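Local coordinates for leucine rich repeat and phosphatase domain containing protein (Entamoeba histolytica, PDB 3EMU), which adopts a dual-specificity phosphatase fold and is classed as a phosphomonoester hydrolase, although a departure from the family's usual active-site sequence leaves its activity uncertain, at residues A[119-124]-A[131-136]; A[90-95]-A[103-108]; A[12-17]-A[110-115]. All blocks are in the same frame, centred on the assembly; numbering follows the deposited sequence.

Contact 1: A[119-124]-A[131-136]; sequences NAFNKV and IDIESG
Ile131 pushes its terminal methyl CD1 between two side chains of helix 117-127, lying 3.7 Å from Phe121 CE1 and 3.8 Å from Val124 CG1. Phe121 and Val124 are three residues apart and therefore emerge on the same side of the helix, one turn presenting the ring atom CE1 and a valine methyl to the isoleucine. The reach of Ile131 comes from a nearly fully stretched chain: CG1 is trans to the backbone N (chi1 -168°) and CD1 continues in the same sense. Its CG1 follows behind, 4.2 Å from Phe121 CE1. The methyl approaches the phenyl ring at a slant, neither squarely over the ring nor in its plane, whereas the side chain of Val124 is met at about a right angle. Ile133 adds a looser contact of another kind, its CD1 resting near the ring plane at the edge, 4.3 Å from Phe121 CE1. On the opposite ring edge lies the Asn122 amide, with ND2 in the ring plane and 3.4 Å from Phe121 CD2.

Within the dual-specificity phosphatase domain the contact joins helix 117-127 to the connection that leads into helix 135-151, whose N-cap position is occupied by Glu134. Backbone hydrogen bonding between Asp132 and Val98, together with a bond from Glu134 N to Asn99 OD1, ties the same connection to the sulfate-binding loop. Ile106 packs against both Phe121 and Ile133, and helix 100-112 thereby also contributes to the apolar cluster. Phe121 itself is directed out of its helix by a trans first torsion (chi1 179°), and its ring is turned perpendicular to the side-chain stem (chi2 90°), which turns CE1 toward both isoleucines, Ile133 at the ring edge and Ile131 at a slant.

Contact 2: A[90-95]-A[103-108]; sequences VLIISG and AIVIAF. With SO4 (sulfate ion), chain B.
Ser94 OG, at the end of strand 89-94, is gripped from several directions: it donates a hydrogen bond of 2.6 Å to O1 of the bound sulfate, is also hydrogen-bonded to Ala101 N, and has a weaker bond with Gly97 N. A first torsion of 51°, between the backbone N and the carbonyl carbon, points OG at the sulfate. Beside it Gly95 N comes to 2.9 Å from sulfate O4. Lys100 NZ, Thr96 OG1 and the amides of Val98 and Asn99 also hydrogen-bond the ion, which probably comes from the crystallisation liquor.

Behind this site the strand packs on helix 100-112 through Ile92, whose two branches reach different residues. CD1 meets Val105 CG2 at 3.8 Å, the two side chains slanting across one another, while CG2 lies a looser 4.2 Å from Ile104 CG2. With CG2 trans to the backbone N and CG1 trans to the carbonyl carbon (chi1 -58°), the isoleucine forks over consecutive helix positions. All three residues are buried, and Val42 and Ile17 of the flanking strands extend the apolar layer.

The anion-binding loop between this strand and this helix corresponds to the P-loop of cysteine-dependent phosphatases, with Ser94 and Lys100 apparently where the signature cysteine and arginine usually stand.

Contact 3: A[12-17]-A[110-115]; sequences QIIQYI and MYYQRL
A type II beta turn from Ile14 to Ile17, closed by the bond from Ile17 N to Ile14 O at 3.0 Å, faces the segment in which helix 100-112 gives out at Gln113, the nearest CA atoms, those of Ile14 and Gln113, being 10.7 Å apart. The turn joins strands 11-14 and 17-21 into a beta hairpin at one margin of the phosphatase domain's central sheet, with 11-14 as the outermost strand. On the other side the helix ends in a Schellman-like turn, with Leu115 N bonded to Met110 O and Arg114 in a left-handed backbone conformation.

Between the two segments only side chains meet, and Ile14 does the reaching from the hairpin. Its CG1 stands between the backbone N and the carbonyl carbon (chi1 64°), and an extended second torsion carries CD1 out to Tyr112 CE2 at 4.2 Å. That methyl comes at the phenol ring obliquely. The other branch, CG2, meets the amide end of Gln113, with NE2 4.0 Å away. Gln113 and Ile14 approach from opposite directions; the glutamine chain runs extended beyond CG and carries its amide nitrogen to the methyl. This is a van der Waals touch of a methyl on an amide nitrogen; the amide oxygen OE1 is engaged by Lys123 NZ.

Ile14 also touches Phe108 and Leu109 of the same helix, and Phe108 stacks on Tyr112, which extends the apolar patch inward from a contact otherwise near the surface. Within the turn itself, Tyr16 takes the positive phi of the third position, and its ring is topped on one face by Gln15 CG, 3.5 Å above the plane and over the ring centre.

How the contacts relate
Helix 100-112, common to contacts 2 and 3, lies between the central sheet and helix 117-127 of contact 1. Contact 2 lies at the spatial centre of the molecule, about 11 Å from contact 1 and 10 Å from contact 3, centre to centre. In sequence, both its segments fall between those of contact 3, and contact 1 follows. Ile106 and Ile133 connect contacts 2 and 1, Val90 N and Tyr16 O (2.7 Å) contacts 2 and 3, and a probable hydrogen bond of Lys123 NZ with Gln113 OE1 (3.3 Å) contacts 1 and 3. Contact 2 leads into the sulfate-binding loop, Asp132 and Glu134 tie contact 1 to it, and contact 3 lies at the helix's far end.

Contact 1: A[119-124]-A[131-136]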
# COMPACT_ATOMS: atom_id res chain seq x y z
N ASN A 119 -8.81 -11.72 -4.72
CA ASN A 119 -9.91 -10.95 -4.17
C ASN A 119 -9.45 -9.60 -3.62
O ASN A 119 -10.21 -8.61 -3.65
CB ASN A 119 -10.59 -11.75 -3.06
CG ASN A 119 -11.63 -12.81 -3.58
OD1 ASN A 119 -12.03 -13.70 -2.81
ND2 ASN A 119 -12.10 -12.68 -4.83
N ALA A 120 -8.25 -9.57 -3.04
CA ALA A 120 -7.62 -8.32 -2.55
C ALA A 120 -7.23 -7.45 -3.79
O ALA A 120 -7.42 -6.23 -3.80
CB ALA A 120 -6.40 -8.62 -1.66
N PHE A 121 -6.71 -8.10 -4.83
CA PHE A 121 -6.47 -7.43 -6.10
C PHE A 121 -7.73 -6.75 -6.68
O PHE A 121 -7.73 -5.55 -7.00
CB PHE A 121 -5.84 -8.38 -7.12
CG PHE A 121 -5.60 -7.71 -8.44
CD1 PHE A 121 -4.38 -7.07 -8.69
CD2 PHE A 121 -6.65 -7.60 -9.39
CE1 PHE A 121 -4.17 -6.40 -9.91
CE2 PHE A 121 -6.46 -6.92 -10.58
CZ PHE A 121 -5.23 -6.32 -10.85
N ASN A 122 -8.82 -7.51 -6.77
CA ASN A 122 -10.05 -7.00 -7.36
C ASN A 122 -10.69 -5.85 -6.60
O ASN A 122 -11.21 -4.90 -7.21
CB ASN A 122 -11.08 -8.11 -7.47
CG ASN A 122 -10.73 -9.12 -8.51
OD1 ASN A 122 -11.27 -10.22 -8.49
ND2 ASN A 122 -9.84 -8.77 -9.42
N LYS A 123 -10.70 -5.99 -5.28
CA LYS A 123 -11.12 -4.92 -4.43
C LYS A 123 -10.33 -3.61 -4.65
O LYS A 123 -10.93 -2.54 -4.75
CB LYS A 123 -11.02 -5.36 -2.95
CG LYS A 123 -11.25 -4.20 -1.96
CD LYS A 123 -11.61 -4.67 -0.53
CE LYS A 123 -12.08 -3.46 0.35
NZ LYS A 123 -12.90 -3.89 1.58
N VAL A 124 -9.01 -3.68 -4.69
CA VAL A 124 -8.22 -2.48 -4.95
C VAL A 124 -8.50 -1.96 -6.38
O VAL A 124 -8.80 -0.77 -6.58
CB VAL A 124 -6.70 -2.71 -4.76
CG1 VAL A 124 -5.89 -1.47 -5.25
CG2 VAL A 124 -6.39 -3.00 -3.28
N ILE A 131 -4.56 0.82 -11.55
CA ILE A 131 -3.69 -0.28 -11.11
C ILE A 131 -2.95 -1.01 -12.26
O ILE A 131 -3.56 -1.50 -13.25
CB ILE A 131 -4.50 -1.29 -10.22
CG1 ILE A 131 -3.58 -2.28 -9.52
CG2 ILE A 131 -5.66 -1.98 -11.01
CD1 ILE A 131 -4.27 -3.03 -8.36
N ASP A 132 -1.63 -1.11 -12.15
CA ASP A 132 -0.89 -1.81 -13.19
C ASP A 132 0.40 -2.38 -12.64
O ASP A 132 1.48 -1.77 -12.73
CB ASP A 132 -0.64 -0.89 -14.40
CG ASP A 132 0.03 -1.61 -15.57
OD1 ASP A 132 0.07 -2.88 -15.60
OD2 ASP A 132 0.56 -0.90 -16.45
N ILE A 133 0.27 -3.55 -12.05
CA ILE A 133 1.36 -4.06 -11.22
C ILE A 133 2.19 -4.97 -12.08
O ILE A 133 1.63 -5.85 -12.69
CB ILE A 133 0.82 -4.82 -9.94
CG1 ILE A 133 -0.01 -3.85 -9.10
CG2 ILE A 133 2.00 -5.44 -9.13
CD1 ILE A 133 -0.86 -4.49 -7.97
N GLU A 134 3.50 -4.78 -12.12
CA GLU A 134 4.38 -5.71 -12.83
C GLU A 134 4.28 -7.17 -12.35
O GLU A 134 4.15 -7.45 -11.16
CB GLU A 134 5.84 -5.23 -12.76
CG GLU A 134 6.07 -3.83 -13.33
CD GLU A 134 7.53 -3.37 -13.22
OE1 GLU A 134 8.27 -3.71 -12.25
OE2 GLU A 134 7.95 -2.64 -14.15
N SER A 135 4.37 -8.12 -13.28
CA SER A 135 4.19 -9.54 -12.93
C SER A 135 5.17 -10.12 -11.87
O SER A 135 4.77 -11.00 -11.10
CB SER A 135 4.19 -10.43 -14.18
OG SER A 135 5.47 -10.37 -14.77
N GLY A 136 6.43 -9.66 -11.81
CA GLY A 136 7.29 -10.05 -10.70
C GLY A 136 6.74 -9.66 -9.31
O GLY A 136 6.92 -10.39 -8.32

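Contact 2: A[90-95]-A[103-108]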
# COMPACT_ATOMS: atom_id res chain seq x y z
N VAL A 90 -2.85 6.87 7.02
CA VAL A 90 -1.52 6.61 6.42
C VAL A 90 -1.69 6.70 4.89
O VAL A 90 -2.65 6.15 4.30
CB VAL A 90 -0.94 5.25 6.85
CG1 VAL A 90 -1.90 4.11 6.49
CG2 VAL A 90 0.45 5.02 6.26
N LEU A 91 -0.74 7.39 4.26
CA LEU A 91 -0.75 7.55 2.80
C LEU A 91 0.34 6.71 2.20
O LEU A 91 1.51 6.84 2.58
CB LEU A 91 -0.56 9.02 2.42
CG LEU A 91 -0.38 9.32 0.91
CD1 LEU A 91 -1.58 8.84 0.06
CD2 LEU A 91 -0.17 10.82 0.79
N ILE A 92 -0.02 5.83 1.27
CA ILE A 92 0.97 4.88 0.74
C ILE A 92 1.29 5.26 -0.71
O ILE A 92 0.39 5.35 -1.53
CB ILE A 92 0.50 3.40 0.87
CG1 ILE A 92 0.22 3.09 2.36
CG2 ILE A 92 1.54 2.42 0.27
CD1 ILE A 92 -1.00 2.20 2.59
N ILE A 93 2.56 5.53 -1.02
CA ILE A 93 2.87 6.12 -2.33
C ILE A 93 4.07 5.46 -2.99
O ILE A 93 4.99 4.98 -2.32
CB ILE A 93 3.08 7.66 -2.27
CG1 ILE A 93 4.38 8.00 -1.57
CG2 ILE A 93 1.96 8.38 -1.61
CD1 ILE A 93 4.79 9.51 -1.72
N SER A 94 4.00 5.35 -4.32
CA SER A 94 5.17 5.03 -5.15
C SER A 94 5.30 6.16 -6.20
O SER A 94 4.42 7.03 -6.25
CB SER A 94 5.04 3.64 -5.80
OG SER A 94 3.80 3.54 -6.46
N GLY A 95 6.38 6.17 -7.00
CA GLY A 95 6.64 7.25 -7.98
C GLY A 95 5.45 7.59 -8.87
O GLY A 95 4.95 8.73 -8.86
N ALA A 103 0.59 -2.79 -4.88
CA ALA A 103 1.04 -4.12 -4.45
C ALA A 103 1.11 -4.19 -2.91
O ALA A 103 0.64 -5.17 -2.31
CB ALA A 103 2.38 -4.50 -5.08
N ILE A 104 1.68 -3.17 -2.27
CA ILE A 104 1.72 -3.10 -0.82
C ILE A 104 0.33 -3.07 -0.20
O ILE A 104 0.10 -3.72 0.83
CB ILE A 104 2.58 -1.88 -0.30
CG1 ILE A 104 4.06 -2.12 -0.54
CG2 ILE A 104 2.38 -1.60 1.23
CD1 ILE A 104 4.62 -3.34 0.18
N VAL A 105 -0.58 -2.29 -0.78
CA VAL A 105 -1.94 -2.18 -0.26
C VAL A 105 -2.66 -3.54 -0.35
O VAL A 105 -3.40 -3.93 0.56
CB VAL A 105 -2.75 -1.02 -0.94
CG1 VAL A 105 -4.24 -1.10 -0.64
CG2 VAL A 105 -2.22 0.38 -0.51
N ILE A 106 -2.44 -4.24 -1.45
CA ILE A 106 -2.93 -5.58 -1.60
C ILE A 106 -2.42 -6.54 -0.47
O ILE A 106 -3.24 -7.21 0.15
CB ILE A 106 -2.66 -6.13 -2.99
CG1 ILE A 106 -3.48 -5.35 -4.03
CG2 ILE A 106 -2.98 -7.66 -3.03
CD1 ILE A 106 -3.20 -5.74 -5.50
N ALA A 107 -1.09 -6.62 -0.27
CA ALA A 107 -0.51 -7.42 0.79
C ALA A 107 -1.18 -7.12 2.15
O ALA A 107 -1.57 -8.05 2.91
CB ALA A 107 0.98 -7.18 0.88
N PHE A 108 -1.34 -5.82 2.44
CA PHE A 108 -1.99 -5.40 3.65
C PHE A 108 -3.42 -5.95 3.84
O PHE A 108 -3.77 -6.44 4.91
CB PHE A 108 -2.01 -3.89 3.79
CG PHE A 108 -2.81 -3.42 4.96
CD1 PHE A 108 -2.29 -3.56 6.29
CD2 PHE A 108 -4.09 -2.90 4.79
CE1 PHE A 108 -3.04 -3.18 7.40
CE2 PHE A 108 -4.84 -2.53 5.90
CZ PHE A 108 -4.31 -2.68 7.21
S SO4 B . 5.44 2.86 -9.46
O1 SO4 B . 4.06 2.89 -8.94
O2 SO4 B . 6.21 1.72 -9.05
O3 SO4 B . 5.29 2.77 -10.91
O4 SO4 B . 6.15 4.02 -9.00

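Contact 3: A[12-17]-A[110-115]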
# COMPACT_ATOMS: atom_id res chain seq x y z
N GLN A 12 -8.83 6.89 -1.20
CA GLN A 12 -9.05 6.23 0.09
C GLN A 12 -9.45 4.78 -0.18
O GLN A 12 -10.37 4.51 -1.00
CB GLN A 12 -10.16 6.89 0.91
CG GLN A 12 -10.30 6.12 2.23
CD GLN A 12 -11.20 6.76 3.25
OE1 GLN A 12 -10.89 7.80 3.81
NE2 GLN A 12 -12.29 6.08 3.57
N ILE A 13 -8.76 3.85 0.47
CA ILE A 13 -9.01 2.44 0.12
C ILE A 13 -10.04 1.80 1.11
O ILE A 13 -11.05 1.27 0.70
CB ILE A 13 -7.70 1.62 -0.02
CG1 ILE A 13 -6.84 2.17 -1.21
CG2 ILE A 13 -8.02 0.12 -0.14
CD1 ILE A 13 -7.60 2.20 -2.59
N ILE A 14 -9.76 1.94 2.40
CA ILE A 14 -10.65 1.64 3.50
C ILE A 14 -10.24 2.76 4.46
O ILE A 14 -9.30 3.49 4.19
CB ILE A 14 -10.37 0.23 4.19
CG1 ILE A 14 -8.98 0.22 4.83
CG2 ILE A 14 -10.56 -0.95 3.19
CD1 ILE A 14 -8.66 -1.03 5.65
N GLN A 15 -10.93 2.86 5.57
CA GLN A 15 -10.70 3.94 6.50
C GLN A 15 -9.27 3.96 7.01
O GLN A 15 -8.69 2.92 7.31
CB GLN A 15 -11.69 3.84 7.67
CG GLN A 15 -11.45 4.89 8.73
CD GLN A 15 -12.28 4.62 10.00
OE1 GLN A 15 -12.35 3.47 10.49
NE2 GLN A 15 -12.90 5.69 10.53
N TYR A 16 -8.69 5.17 7.07
CA TYR A 16 -7.27 5.39 7.43
C TYR A 16 -6.20 5.04 6.36
O TYR A 16 -5.03 5.32 6.56
CB TYR A 16 -6.92 4.67 8.74
CG TYR A 16 -7.83 5.01 9.89
CD1 TYR A 16 -8.11 6.35 10.21
CD2 TYR A 16 -8.44 4.00 10.64
CE1 TYR A 16 -8.96 6.67 11.25
CE2 TYR A 16 -9.28 4.31 11.68
CZ TYR A 16 -9.54 5.64 11.99
OH TYR A 16 -10.38 5.94 13.04
N ILE A 17 -6.61 4.42 5.25
CA ILE A 17 -5.68 3.92 4.24
C ILE A 17 -5.90 4.64 2.91
O ILE A 17 -7.00 4.57 2.29
CB ILE A 17 -5.89 2.40 3.98
CG1 ILE A 17 -5.83 1.58 5.29
CG2 ILE A 17 -4.94 1.86 2.88
CD1 ILE A 17 -4.48 1.54 5.97
N MET A 110 -4.84 -8.51 2.17
CA MET A 110 -4.74 -9.94 2.29
C MET A 110 -4.71 -10.30 3.80
O MET A 110 -5.51 -11.12 4.28
CB MET A 110 -3.51 -10.48 1.53
CG MET A 110 -3.61 -10.40 -0.04
SD MET A 110 -2.11 -10.69 -0.95
CE MET A 110 -1.69 -12.38 -0.54
N TYR A 111 -3.85 -9.64 4.57
CA TYR A 111 -3.62 -9.95 5.97
C TYR A 111 -4.76 -9.44 6.84
O TYR A 111 -5.32 -10.18 7.68
CB TYR A 111 -2.31 -9.27 6.39
CG TYR A 111 -1.93 -9.39 7.84
CD1 TYR A 111 -1.38 -10.58 8.34
CD2 TYR A 111 -2.10 -8.33 8.72
CE1 TYR A 111 -1.03 -10.71 9.67
CE2 TYR A 111 -1.74 -8.43 10.09
CZ TYR A 111 -1.21 -9.64 10.55
OH TYR A 111 -0.82 -9.77 11.86
N TYR A 112 -5.12 -8.17 6.63
CA TYR A 112 -6.03 -7.45 7.48
C TYR A 112 -7.51 -7.82 7.30
O TYR A 112 -8.32 -7.57 8.20
CB TYR A 112 -5.90 -5.97 7.20
CG TYR A 112 -6.46 -5.07 8.25
CD1 TYR A 112 -5.75 -4.83 9.42
CD2 TYR A 112 -7.67 -4.40 8.05
CE1 TYR A 112 -6.22 -4.00 10.37
CE2 TYR A 112 -8.17 -3.55 9.01
CZ TYR A 112 -7.42 -3.35 10.18
OH TYR A 112 -7.85 -2.49 11.18
N GLN A 113 -7.87 -8.37 6.15
CA GLN A 113 -9.26 -8.72 5.92
C GLN A 113 -9.34 -10.13 5.43
O GLN A 113 -10.35 -10.50 4.89
CB GLN A 113 -9.88 -7.77 4.89
CG GLN A 113 -9.89 -6.35 5.39
CD GLN A 113 -10.63 -5.41 4.48
OE1 GLN A 113 -10.68 -5.62 3.25
NE2 GLN A 113 -11.22 -4.37 5.06
N ARG A 114 -8.27 -10.91 5.59
CA ARG A 114 -8.19 -12.29 5.10
C ARG A 114 -8.77 -12.44 3.70
O ARG A 114 -9.80 -13.13 3.49
CB ARG A 114 -8.85 -13.34 6.05
CG ARG A 114 -10.24 -12.99 6.58
CD ARG A 114 -10.66 -14.02 7.68
NE ARG A 114 -10.53 -15.42 7.24
CZ ARG A 114 -11.57 -16.20 6.92
NH1 ARG A 114 -12.82 -15.74 7.01
NH2 ARG A 114 -11.37 -17.45 6.51
N LEU A 115 -8.10 -11.81 2.74
CA LEU A 115 -8.49 -11.97 1.37
C LEU A 115 -7.44 -12.79 0.67
O LEU A 115 -6.24 -12.74 0.99
CB LEU A 115 -8.69 -10.60 0.68
CG LEU A 115 -9.70 -9.68 1.37
CD1 LEU A 115 -9.81 -8.35 0.63
CD2 LEU A 115 -11.09 -10.35 1.46